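Local coordinates for putative decarboxylase involved in desferrioxamine biosynthesis (Erwinia amylovora, PDB 5O5C), which probably decarboxylates lysine, using pyridoxal 5'-phosphate as cofactor, in the pathway that makes the siderophore desferrioxamine E, at residues K53-P58 with A98-H103; N111-L116 with L484-T489; A177-R182 with A224-G229; K206-T211 with Q259-V264. All coordinates share one frame; numbering follows the deposited sequence.

Interaction 1: residues K53-P58 with A98-H103; sequences KGVEKP and AVWFHH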
loop_
_atom_site.group_PDB
_atom_site.type_symbol
_atom_site.label_atom_id
_atom_site.label_comp_id
_atom_site.label_asym_id
_atom_site.label_seq_id
_atom_site.Cartn_x
_atom_site.Cartn_y
_atom_site.Cartn_z
ATOM N N LYS B 53 -23.395 -6.877 17.268
ATOM C CA LYS B 53 -24.808 -6.784 17.780
ATOM C C LYS B 53 -25.012 -5.722 18.865
ATOM O O LYS B 53 -26.110 -5.185 18.971
ATOM C CB LYS B 53 -25.363 -8.099 18.296
ATOM C CG LYS B 53 -25.780 -9.106 17.241
ATOM C CD LYS B 53 -26.289 -10.377 17.931
ATOM C CE LYS B 53 -26.708 -11.455 16.944
ATOM N NZ LYS B 53 -26.503 -12.814 17.535
ATOM N N GLY B 54 -23.983 -5.430 19.666
ATOM C CA GLY B 54 -24.084 -4.379 20.688
ATOM C C GLY B 54 -23.589 -2.991 20.265
ATOM O O GLY B 54 -23.412 -2.109 21.090
ATOM N N VAL B 55 -23.393 -2.782 18.975
ATOM C CA VAL B 55 -23.189 -1.445 18.435
ATOM C C VAL B 55 -24.527 -0.725 18.298
ATOM O O VAL B 55 -25.329 -1.035 17.415
ATOM C CB VAL B 55 -22.470 -1.497 17.076
ATOM C CG1 VAL B 55 -22.248 -0.099 16.548
ATOM C CG2 VAL B 55 -21.145 -2.228 17.232
ATOM N N GLU B 56 -24.751 0.250 19.157
ATOM C CA GLU B 56 -25.963 1.092 19.133
ATOM C C GLU B 56 -25.733 2.431 18.426
ATOM O O GLU B 56 -26.666 3.237 18.229
ATOM C CB GLU B 56 -26.378 1.397 20.567
ATOM C CG GLU B 56 -27.075 0.245 21.235
ATOM C CD GLU B 56 -28.046 0.728 22.289
ATOM O OE1 GLU B 56 -27.553 1.261 23.309
ATOM O OE2 GLU B 56 -29.278 0.582 22.084
ATOM N N LYS B 57 -24.484 2.696 18.071
ATOM C CA LYS B 57 -24.138 4.006 17.579
ATOM C C LYS B 57 -22.765 3.909 16.952
ATOM O O LYS B 57 -22.041 2.987 17.245
ATOM C CB LYS B 57 -24.233 5.099 18.679
ATOM C CG LYS B 57 -23.682 4.741 20.041
ATOM C CD LYS B 57 -23.736 5.930 20.988
ATOM C CE LYS B 57 -22.750 5.778 22.117
ATOM N NZ LYS B 57 -22.592 7.072 22.808
ATOM N N PRO B 58 -22.463 4.819 16.030
ATOM C CA PRO B 58 -21.261 4.746 15.219
ATOM C C PRO B 58 -19.971 5.004 15.947
ATOM O O PRO B 58 -18.945 4.565 15.482
ATOM C CB PRO B 58 -21.502 5.785 14.110
ATOM C CG PRO B 58 -22.551 6.689 14.625
ATOM C CD PRO B 58 -23.377 5.883 15.570
ATOM N N ALA B 98 -14.097 1.959 18.434
ATOM C CA ALA B 98 -13.907 1.968 16.991
ATOM C C ALA B 98 -14.943 2.897 16.372
ATOM O O ALA B 98 -16.034 3.077 16.897
ATOM C CB ALA B 98 -14.092 0.573 16.396
ATOM N N VAL B 99 -14.594 3.469 15.234
ATOM C CA VAL B 99 -15.590 4.116 14.415
ATOM C C VAL B 99 -16.240 3.045 13.528
ATOM O O VAL B 99 -15.595 2.467 12.665
ATOM C CB VAL B 99 -15.005 5.287 13.635
ATOM C CG1 VAL B 99 -16.079 5.977 12.826
ATOM C CG2 VAL B 99 -14.394 6.264 14.625
ATOM N N TRP B 100 -17.528 2.818 13.746
ATOM C CA TRP B 100 -18.307 1.809 13.020
ATOM C C TRP B 100 -18.917 2.294 11.750
ATOM O O TRP B 100 -20.070 2.809 11.741
ATOM C CB TRP B 100 -19.397 1.245 13.923
ATOM C CG TRP B 100 -18.800 0.607 15.027
ATOM C CD1 TRP B 100 -18.582 1.133 16.241
ATOM C CD2 TRP B 100 -18.193 -0.675 15.017
ATOM N NE1 TRP B 100 -17.929 0.222 17.040
ATOM C CE2 TRP B 100 -17.672 -0.896 16.305
ATOM C CE3 TRP B 100 -18.105 -1.700 14.063
ATOM C CZ2 TRP B 100 -17.015 -2.071 16.647
ATOM C CZ3 TRP B 100 -17.483 -2.826 14.396
ATOM C CH2 TRP B 100 -16.951 -3.030 15.696
ATOM N N PHE B 101 -18.206 2.069 10.644
ATOM C CA PHE B 101 -18.703 2.608 9.376
ATOM C C PHE B 101 -19.992 1.956 8.902
ATOM O O PHE B 101 -20.774 2.582 8.154
ATOM C CB PHE B 101 -17.653 2.555 8.295
ATOM C CG PHE B 101 -16.332 3.139 8.695
ATOM C CD1 PHE B 101 -16.249 4.418 9.216
ATOM C CD2 PHE B 101 -15.145 2.400 8.525
ATOM C CE1 PHE B 101 -15.036 4.953 9.554
ATOM C CE2 PHE B 101 -13.925 2.941 8.888
ATOM C CZ PHE B 101 -13.877 4.213 9.414
ATOM N N HIS B 102 -20.263 0.730 9.352
ATOM C CA HIS B 102 -21.495 0.022 8.970
ATOM C C HIS B 102 -22.738 0.649 9.564
ATOM O O HIS B 102 -23.832 0.492 9.035
ATOM C CB HIS B 102 -21.454 -1.470 9.281
ATOM C CG HIS B 102 -21.521 -1.796 10.738
ATOM N ND1 HIS B 102 -22.711 -2.017 11.401
ATOM C CD2 HIS B 102 -20.552 -1.892 11.674
ATOM C CE1 HIS B 102 -22.469 -2.266 12.676
ATOM N NE2 HIS B 102 -21.165 -2.217 12.867
ATOM N N HIS B 103 -22.560 1.439 10.611
ATOM C CA HIS B 103 -23.703 2.019 11.267
ATOM C C HIS B 103 -24.322 3.080 10.355
ATOM O O HIS B 103 -23.582 3.925 9.843
ATOM C CB HIS B 103 -23.304 2.640 12.578
ATOM C CG HIS B 103 -24.455 2.808 13.490
ATOM N ND1 HIS B 103 -25.337 3.843 13.363
ATOM C CD2 HIS B 103 -24.971 1.983 14.431
ATOM C CE1 HIS B 103 -26.309 3.700 14.243
ATOM N NE2 HIS B 103 -26.108 2.575 14.902
#

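Interaction 2: residues N111-L116 with L484-T489; sequences NCPVVL and LLNPNT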
loop_
_atom_site.group_PDB
_atom_site.type_symbol
_atom_site.label_atom_id
_atom_site.label_comp_id
_atom_site.label_asym_id
_atom_site.label_seq_id
_atom_site.Cartn_x
_atom_site.Cartn_y
_atom_site.Cartn_z
ATOM N N ASN B 111 -15.677 6.661 3.907
ATOM C CA ASN B 111 -15.577 5.290 4.401
ATOM C C ASN B 111 -16.837 4.515 4.150
ATOM O O ASN B 111 -17.840 4.704 4.826
ATOM C CB ASN B 111 -15.244 5.262 5.879
ATOM C CG ASN B 111 -14.088 6.126 6.199
ATOM O OD1 ASN B 111 -14.263 7.232 6.769
ATOM N ND2 ASN B 111 -12.889 5.686 5.773
ATOM N N CYS B 112 -16.786 3.612 3.173
ATOM C CA CYS B 112 -17.935 2.842 2.799
ATOM C C CYS B 112 -18.194 1.641 3.740
ATOM O O CYS B 112 -17.281 1.012 4.233
ATOM C CB CYS B 112 -17.798 2.412 1.334
ATOM S SG CYS B 112 -16.279 1.489 0.956
ATOM N N PRO B 113 -19.463 1.265 3.922
ATOM C CA PRO B 113 -19.622 -0.120 4.383
ATOM C C PRO B 113 -19.053 -1.108 3.382
ATOM O O PRO B 113 -18.994 -0.850 2.149
ATOM C CB PRO B 113 -21.137 -0.326 4.507
ATOM C CG PRO B 113 -21.778 0.955 4.099
ATOM C CD PRO B 113 -20.728 1.893 3.551
ATOM N N VAL B 114 -18.693 -2.253 3.896
ATOM C CA VAL B 114 -18.054 -3.246 3.089
ATOM C C VAL B 114 -19.100 -4.319 2.813
ATOM O O VAL B 114 -20.064 -4.429 3.582
ATOM C CB VAL B 114 -16.791 -3.811 3.771
ATOM C CG1 VAL B 114 -17.020 -4.128 5.263
ATOM C CG2 VAL B 114 -16.343 -5.051 3.049
ATOM N N VAL B 115 -18.919 -5.026 1.677
ATOM C CA VAL B 115 -19.692 -6.228 1.303
ATOM C C VAL B 115 -18.968 -7.547 1.583
ATOM O O VAL B 115 -17.697 -7.635 1.502
ATOM C CB VAL B 115 -20.160 -6.212 -0.209
ATOM C CG1 VAL B 115 -20.999 -4.979 -0.497
ATOM C CG2 VAL B 115 -19.004 -6.278 -1.193
ATOM N N LEU B 116 -19.801 -8.559 1.857
ATOM C CA LEU B 116 -19.389 -9.925 2.242
ATOM C C LEU B 116 -18.345 -10.573 1.347
ATOM O O LEU B 116 -17.360 -11.121 1.883
ATOM C CB LEU B 116 -20.589 -10.845 2.428
ATOM C CG LEU B 116 -21.445 -10.572 3.683
ATOM C CD1 LEU B 116 -22.777 -11.320 3.580
ATOM C CD2 LEU B 116 -20.682 -10.829 4.988
ATOM N N LEU B 484 -22.765 10.213 2.166
ATOM C CA LEU B 484 -23.653 9.078 2.274
ATOM C C LEU B 484 -23.050 7.905 1.508
ATOM O O LEU B 484 -22.892 8.024 0.312
ATOM C CB LEU B 484 -24.969 9.543 1.688
ATOM C CG LEU B 484 -26.174 9.387 2.586
ATOM C CD1 LEU B 484 -27.204 10.490 2.346
ATOM C CD2 LEU B 484 -26.703 7.996 2.319
ATOM N N LEU B 485 -22.638 6.809 2.170
ATOM C CA LEU B 485 -22.208 5.602 1.436
ATOM C C LEU B 485 -22.853 4.303 1.901
ATOM O O LEU B 485 -22.518 3.244 1.408
ATOM C CB LEU B 485 -20.691 5.452 1.416
ATOM C CG LEU B 485 -19.905 6.461 0.587
ATOM C CD1 LEU B 485 -18.451 6.437 1.036
ATOM C CD2 LEU B 485 -19.991 6.236 -0.904
ATOM N N ASN B 486 -23.831 4.403 2.781
ATOM C CA ASN B 486 -24.561 3.251 3.264
ATOM C C ASN B 486 -26.000 3.189 2.655
ATOM O O ASN B 486 -26.869 4.015 2.967
ATOM C CB ASN B 486 -24.584 3.322 4.788
ATOM C CG ASN B 486 -24.835 1.979 5.425
ATOM O OD1 ASN B 486 -25.463 1.109 4.833
ATOM N ND2 ASN B 486 -24.340 1.804 6.637
ATOM N N PRO B 487 -26.261 2.202 1.799
ATOM C CA PRO B 487 -27.609 2.185 1.191
ATOM C C PRO B 487 -28.730 1.589 2.048
ATOM O O PRO B 487 -29.839 1.447 1.534
ATOM C CB PRO B 487 -27.411 1.397 -0.085
ATOM C CG PRO B 487 -26.220 0.562 0.152
ATOM C CD PRO B 487 -25.393 1.155 1.251
ATOM N N ASN B 488 -28.457 1.249 3.318
ATOM C CA ASN B 488 -29.506 0.906 4.300
ATOM C C ASN B 488 -29.945 2.133 5.127
ATOM O O ASN B 488 -30.978 2.103 5.779
ATOM C CB ASN B 488 -29.026 -0.209 5.257
ATOM C CG ASN B 488 -28.507 -1.432 4.541
ATOM O OD1 ASN B 488 -27.500 -2.003 4.946
ATOM N ND2 ASN B 488 -29.179 -1.842 3.465
ATOM N N THR B 489 -29.159 3.207 5.085
ATOM C CA THR B 489 -29.483 4.483 5.726
ATOM C C THR B 489 -30.781 5.009 5.162
ATOM O O THR B 489 -30.931 5.061 3.946
ATOM C CB THR B 489 -28.361 5.505 5.450
ATOM O OG1 THR B 489 -27.134 4.988 5.956
ATOM C CG2 THR B 489 -28.633 6.930 6.045
#

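Interaction 3: residues A177-R182 with A224-G229; sequences AMLLAR and AILGLG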
loop_
_atom_site.group_PDB
_atom_site.type_symbol
_atom_site.label_atom_id
_atom_site.label_comp_id
_atom_site.label_asym_id
_atom_site.label_seq_id
_atom_site.Cartn_x
_atom_site.Cartn_y
_atom_site.Cartn_z
ATOM N N ALA B 177 0.155 8.932 -11.872
ATOM C CA ALA B 177 -0.385 9.826 -12.924
ATOM C C ALA B 177 0.473 11.061 -13.219
ATOM O O ALA B 177 0.750 11.384 -14.413
ATOM C CB ALA B 177 -1.826 10.235 -12.649
ATOM N N MET B 178 0.931 11.742 -12.169
ATOM C CA MET B 178 1.771 12.900 -12.386
ATOM C C MET B 178 3.203 12.469 -12.800
ATOM O O MET B 178 3.888 13.199 -13.509
ATOM C CB MET B 178 1.780 13.796 -11.157
ATOM C CG MET B 178 0.405 14.310 -10.733
ATOM S SD MET B 178 -0.472 15.169 -12.051
ATOM C CE MET B 178 0.532 16.502 -12.425
ATOM N N LEU B 179 3.616 11.263 -12.398
ATOM C CA LEU B 179 4.901 10.742 -12.743
ATOM C C LEU B 179 4.959 10.487 -14.276
ATOM O O LEU B 179 5.874 10.975 -14.954
ATOM C CB LEU B 179 5.213 9.496 -11.943
ATOM C CG LEU B 179 6.477 8.672 -12.259
ATOM C CD1 LEU B 179 7.786 9.424 -12.249
ATOM C CD2 LEU B 179 6.500 7.524 -11.256
ATOM N N LEU B 180 3.957 9.764 -14.773
ATOM C CA LEU B 180 3.803 9.499 -16.177
ATOM C C LEU B 180 3.637 10.795 -16.965
ATOM O O LEU B 180 4.284 10.946 -17.973
ATOM C CB LEU B 180 2.663 8.535 -16.475
ATOM C CG LEU B 180 3.033 7.062 -16.437
ATOM C CD1 LEU B 180 3.668 6.690 -15.120
ATOM C CD2 LEU B 180 1.855 6.141 -16.685
ATOM N N ALA B 181 2.817 11.734 -16.496
ATOM C CA ALA B 181 2.647 13.021 -17.223
ATOM C C ALA B 181 3.952 13.720 -17.333
ATOM O O ALA B 181 4.299 14.142 -18.399
ATOM C CB ALA B 181 1.642 13.939 -16.548
ATOM N N ARG B 182 4.642 13.893 -16.218
ATOM C CA ARG B 182 5.989 14.425 -16.167
ATOM C C ARG B 182 6.926 13.696 -17.122
ATOM O O ARG B 182 7.504 14.349 -18.012
ATOM C CB ARG B 182 6.576 14.350 -14.752
ATOM C CG ARG B 182 7.918 15.032 -14.578
ATOM C CD ARG B 182 8.584 14.631 -13.277
ATOM N NE ARG B 182 9.094 13.252 -13.380
ATOM C CZ ARG B 182 9.762 12.601 -12.444
ATOM N NH1 ARG B 182 10.061 13.161 -11.272
ATOM N NH2 ARG B 182 10.158 11.366 -12.687
ATOM N N ALA B 224 5.251 17.584 -5.138
ATOM C CA ALA B 224 6.386 17.697 -4.178
ATOM C C ALA B 224 7.375 16.587 -4.284
ATOM O O ALA B 224 8.602 16.799 -4.383
ATOM C CB ALA B 224 5.928 17.821 -2.768
ATOM N N ILE B 225 6.836 15.374 -4.267
ATOM C CA ILE B 225 7.643 14.224 -4.395
ATOM C C ILE B 225 8.419 14.199 -5.743
ATOM O O ILE B 225 9.594 13.853 -5.783
ATOM C CB ILE B 225 6.777 12.980 -4.196
ATOM C CG1 ILE B 225 6.273 12.917 -2.751
ATOM C CG2 ILE B 225 7.553 11.712 -4.461
ATOM C CD1 ILE B 225 5.126 11.947 -2.640
ATOM N N LEU B 226 7.757 14.594 -6.830
ATOM C CA LEU B 226 8.364 14.555 -8.118
ATOM C C LEU B 226 9.391 15.633 -8.349
ATOM O O LEU B 226 9.890 15.739 -9.438
ATOM C CB LEU B 226 7.299 14.601 -9.216
ATOM C CG LEU B 226 6.368 13.407 -9.250
ATOM C CD1 LEU B 226 5.062 13.668 -9.927
ATOM C CD2 LEU B 226 7.055 12.223 -9.867
ATOM N N GLY B 227 9.688 16.472 -7.366
ATOM C CA GLY B 227 10.723 17.448 -7.525
ATOM C C GLY B 227 10.341 18.719 -8.219
ATOM O O GLY B 227 11.224 19.481 -8.589
ATOM N N LEU B 228 9.029 18.939 -8.407
ATOM C CA LEU B 228 8.507 20.157 -9.007
ATOM C C LEU B 228 7.818 21.107 -8.018
ATOM O O LEU B 228 7.725 22.307 -8.264
ATOM C CB LEU B 228 7.554 19.804 -10.136
ATOM C CG LEU B 228 8.133 18.933 -11.223
ATOM C CD1 LEU B 228 6.986 18.474 -12.093
ATOM C CD2 LEU B 228 9.175 19.694 -12.017
ATOM N N GLY B 229 7.341 20.585 -6.894
ATOM C CA GLY B 229 6.891 21.415 -5.804
ATOM C C GLY B 229 5.460 21.843 -6.028
ATOM O O GLY B 229 4.968 21.743 -7.149
#

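Interaction 4: residues K206-T211 with Q259-V264; sequences KWRVFT and QGLIPV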
loop_
_atom_site.group_PDB
_atom_site.type_symbol
_atom_site.label_atom_id
_atom_site.label_comp_id
_atom_site.label_asym_id
_atom_site.label_seq_id
_atom_site.Cartn_x
_atom_site.Cartn_y
_atom_site.Cartn_z
ATOM N N LYS B 206 9.765 25.026 -15.353
ATOM C CA LYS B 206 8.696 25.790 -16.007
ATOM C C LYS B 206 7.390 25.019 -16.111
ATOM O O LYS B 206 6.353 25.633 -16.317
ATOM C CB LYS B 206 9.143 26.258 -17.376
ATOM C CG LYS B 206 10.411 27.103 -17.387
ATOM C CD LYS B 206 10.884 27.285 -18.828
ATOM C CE LYS B 206 11.755 28.508 -19.034
ATOM N NZ LYS B 206 12.162 28.594 -20.475
ATOM N N TRP B 207 7.428 23.685 -15.940
ATOM C CA TRP B 207 6.267 22.847 -16.233
ATOM C C TRP B 207 5.140 23.151 -15.267
ATOM O O TRP B 207 5.352 23.385 -14.104
ATOM C CB TRP B 207 6.627 21.344 -16.212
ATOM C CG TRP B 207 7.684 20.953 -17.216
ATOM C CD1 TRP B 207 8.101 21.691 -18.275
ATOM C CD2 TRP B 207 8.418 19.739 -17.266
ATOM N NE1 TRP B 207 9.090 21.048 -18.947
ATOM C CE2 TRP B 207 9.307 19.838 -18.357
ATOM C CE3 TRP B 207 8.434 18.576 -16.487
ATOM C CZ2 TRP B 207 10.195 18.829 -18.689
ATOM C CZ3 TRP B 207 9.305 17.574 -16.814
ATOM C CH2 TRP B 207 10.174 17.696 -17.930
ATOM N N ARG B 208 3.924 23.179 -15.771
ATOM C CA ARG B 208 2.782 23.494 -14.941
ATOM C C ARG B 208 1.686 22.483 -15.126
ATOM O O ARG B 208 1.400 22.086 -16.234
ATOM C CB ARG B 208 2.279 24.921 -15.210
ATOM C CG ARG B 208 3.236 26.000 -14.689
ATOM C CD ARG B 208 3.335 26.028 -13.160
ATOM N NE ARG B 208 4.236 27.058 -12.631
ATOM C CZ ARG B 208 5.560 26.935 -12.472
ATOM N NH1 ARG B 208 6.217 25.829 -12.825
ATOM N NH2 ARG B 208 6.246 27.944 -11.968
ATOM N N VAL B 209 1.070 22.119 -14.011
ATOM C CA VAL B 209 -0.118 21.245 -13.960
ATOM C C VAL B 209 -1.319 22.034 -13.477
ATOM O O VAL B 209 -1.215 22.830 -12.569
ATOM C CB VAL B 209 0.107 20.046 -13.030
ATOM C CG1 VAL B 209 -1.164 19.236 -12.804
ATOM C CG2 VAL B 209 1.251 19.180 -13.590
ATOM N N PHE B 210 -2.472 21.789 -14.075
ATOM C CA PHE B 210 -3.678 22.530 -13.731
ATOM C C PHE B 210 -4.641 21.601 -13.018
ATOM O O PHE B 210 -4.914 20.493 -13.488
ATOM C CB PHE B 210 -4.340 23.120 -14.973
ATOM C CG PHE B 210 -3.443 24.000 -15.761
ATOM C CD1 PHE B 210 -2.618 23.458 -16.724
ATOM C CD2 PHE B 210 -3.402 25.367 -15.539
ATOM C CE1 PHE B 210 -1.757 24.252 -17.444
ATOM C CE2 PHE B 210 -2.551 26.174 -16.274
ATOM C CZ PHE B 210 -1.728 25.614 -17.236
ATOM N N THR B 211 -5.171 22.075 -11.897
ATOM C CA THR B 211 -6.221 21.366 -11.175
ATOM C C THR B 211 -7.195 22.326 -10.582
ATOM O O THR B 211 -6.870 23.486 -10.347
ATOM C CB THR B 211 -5.718 20.557 -9.959
ATOM O OG1 THR B 211 -4.943 21.379 -9.089
ATOM C CG2 THR B 211 -4.933 19.449 -10.368
ATOM N N GLN B 259 3.809 33.903 -19.394
ATOM C CA GLN B 259 4.917 33.985 -18.447
ATOM C C GLN B 259 6.161 33.195 -18.954
ATOM O O GLN B 259 7.194 33.182 -18.300
ATOM C CB GLN B 259 4.429 33.505 -17.069
ATOM C CG GLN B 259 3.383 34.428 -16.460
ATOM C CD GLN B 259 2.563 33.845 -15.291
ATOM O OE1 GLN B 259 2.475 32.624 -15.081
ATOM N NE2 GLN B 259 1.936 34.737 -14.536
ATOM N N GLY B 260 6.062 32.551 -20.119
ATOM C CA GLY B 260 7.084 31.605 -20.607
ATOM C C GLY B 260 7.028 30.201 -20.009
ATOM O O GLY B 260 7.932 29.383 -20.243
ATOM N N LEU B 261 5.992 29.938 -19.215
ATOM C CA LEU B 261 5.807 28.666 -18.530
ATOM C C LEU B 261 5.113 27.688 -19.494
ATOM O O LEU B 261 4.484 28.085 -20.509
ATOM C CB LEU B 261 4.977 28.867 -17.264
ATOM C CG LEU B 261 5.398 29.913 -16.234
ATOM C CD1 LEU B 261 4.270 30.094 -15.256
ATOM C CD2 LEU B 261 6.685 29.514 -15.513
ATOM N N ILE B 262 5.232 26.404 -19.172
ATOM C CA ILE B 262 4.927 25.340 -20.110
ATOM C C ILE B 262 3.776 24.498 -19.528
ATOM O O ILE B 262 3.951 23.874 -18.497
ATOM C CB ILE B 262 6.185 24.479 -20.388
ATOM C CG1 ILE B 262 7.294 25.325 -21.036
ATOM C CG2 ILE B 262 5.838 23.317 -21.291
ATOM C CD1 ILE B 262 8.593 24.577 -21.312
ATOM N N PRO B 263 2.606 24.488 -20.181
ATOM C CA PRO B 263 1.523 23.672 -19.659
ATOM C C PRO B 263 1.736 22.238 -20.076
ATOM O O PRO B 263 1.975 21.946 -21.255
ATOM C CB PRO B 263 0.262 24.272 -20.303
ATOM C CG PRO B 263 0.753 25.140 -21.420
ATOM C CD PRO B 263 2.233 25.159 -21.430
ATOM N N VAL B 264 1.655 21.354 -19.095
ATOM C CA VAL B 264 2.038 19.946 -19.261
ATOM C C VAL B 264 0.853 18.994 -19.000
ATOM O O VAL B 264 0.733 17.928 -19.644
ATOM C CB VAL B 264 3.284 19.701 -18.339
ATOM C CG1 VAL B 264 3.608 18.246 -18.137
ATOM C CG2 VAL B 264 4.489 20.414 -18.911
#

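Interaction 1: residues K53-P58 with A98-H103
V55 packs on the indole of W100, and P58 packs on the imidazole of H103. They join the loop after helix 34-53 to the loop that leads toward helix 116-128. On the tight side V55 CG2 sits over the five-membered ring of W100, 3.9 Å from its centroid, in a CH-pi contact. V55 CG1 lies anti to its own backbone N (chi1 -179°), and it too meets the indole, 3.8 Å from W100 CG. A98 CB covers the other face of the same ring, nearer the rim. Beside this CH-pi contact W100 N donates to P58 O at 2.8 Å. The bond is nearly straight (170°) and lies in the carbonyl plane. P58 CD makes a second CH-pi contact, 3.9 Å from the centroid of H103. K57 CA shares that face, and H103 ND1 is hydrogen-bonded to the backbone N of K105. F29 of the second subunit packs on H102.

The outer side is looser. E56 is exposed, and its CB turns away from the 98-103 loop. K57 also points outward, and its NZ makes a weak hydrogen bond to S464 O. Ring faces and a backbone hydrogen bond carry much of this contact; no salt bridge crosses it.

Interaction 2: residues N111-L116 with L484-T489
P113 and L485 bury the most surface here, and they meet through a ring carbon and a carbonyl oxygen. P113 CD comes 3.1 Å from L485 O. The L485 side chain then runs along the other loop. Its CB is 4.2 Å from P113 CD, and its CD1 reaches 3.9 Å from C112 N. The same methyl lies 4.1 Å from C112 CB.

N486 adds a second contact to the proline. P113 CG is 3.5 Å from N486 CG and at nearly equal distances from N486 OD1 and ND2, which puts it over the flat face of the amide. N486 CG is anti to the backbone N (chi1 -158°), and this brings the amide against the proline ring. The amide is steadied at both ends. OD1 takes a weak hydrogen bond from N488 N, an Asx turn within the type I turn N486-T489. ND2 makes a weak one to H102 O.

The contact is buried beside the cofactor site. The L485 side chain is about 5 Å from that of K330, the predicted cofactor lysine. I28 of the second subunit packs on P113. No hydrogen bond crosses between the two loops, so they meet by van der Waals packing, partly of a proline ring on polar groups.

Interaction 3: residues A177-R182 with A224-G229
L226 fits against M178, L179 and R182 where helix 218-225 ends in a Schellman motif and meets helix 170-189. Both helices belong to the pyridoxal phosphate-binding domain of fold type I. In the first shell the two methyls of L226 part ways. CD1 rests 3.5 Å from M178 CB, over the helix backbone. CD2 touches L179 CD1 at 3.7 Å, the two leucine side chains crossing at about a right angle. The same CD2 also lies over one face of the R182 guanidinium. R182 thus meets L226 twice, by a face and by an edge. R182 leaves the helix with CG anti to the backbone N (chi1 -173°) and bends at chi3 (74°), and this carries its tip back over L226. Its CD is 4.3 Å from L228 CD1.

The next shell sets these groups in place. G227 has positive phi and closes the helix end, its N bonding to A224 O at 3.2 Å. The carbonyls at this helix end probably favour the positive charge of R182. R182 reaches across the dimer as well: its NH1 is hydrogen-bonded to I225 O of the second subunit, its strongest polar partner, and its NH2 to A224 O of that subunit. The second subunit's R182 returns both bonds. On the flank of the helix, V209 and W207 of strand 207-212 pack on M178 and R182. Within this chain, R182 NH1 donates to L226 O at 3.2 Å, with the oxygen in the guanidinium plane and the bond bent to 142°.

Interaction 4: residues K206-T211 with Q259-V264
W207 and R208 pair with I262 and P263 as two parallel beta bridges of the central mixed sheet, in the fold type I domain. Three backbone bonds hold the ladder. I262 N donates to K206 O at 3.2 Å, R208 N to I262 O at 2.8 Å, and V264 N to R208 O at 3.0 Å.

The R208 side chain can be followed outward. Its CB lies 3.8 Å from I262 O. The chain bends at chi2 (-67°), and NE comes 4.0 Å from L261 CD1. At CZ the group turns one face to L261 CD2, which is 3.9 Å from NH2. NH1 donates to W207 O at 2.9 Å, with the oxygen in the guanidinium plane, and is also hydrogen-bonded to A205 O. These two carbonyls fix the rotation of the tip.

On the face of W207 and I262, the indole CD1 rests beside I262 CB. W185 of helix 170-189 stacks edge-to-face on the W207 ring. On the face of R208 and P263, helix 246-258 packs on P263. There the edge of the F210 ring meets the proline, with F210 CE1 3.5 Å from P263 CB.

Overall arrangement
Interactions 1 and 2 lie side by side on one side of the chain's centre and touch where F101 packs on N111. Interactions 3 and 4 form a second pair on the other side, about 34 to 47 Å away between centres. There strand 207-212 packs against helix 170-189. Interactions 2 and 3 are buried; 1 and 4 are partly open. Interaction 2 has no hydrogen bond across it and lies nearest the cofactor lysine. Interaction 1 adds ring faces and one backbone bond, interaction 3 an arginine shared with the second subunit, and interaction 4 a strand ladder. The first three touch the second subunit, unlike interaction 4.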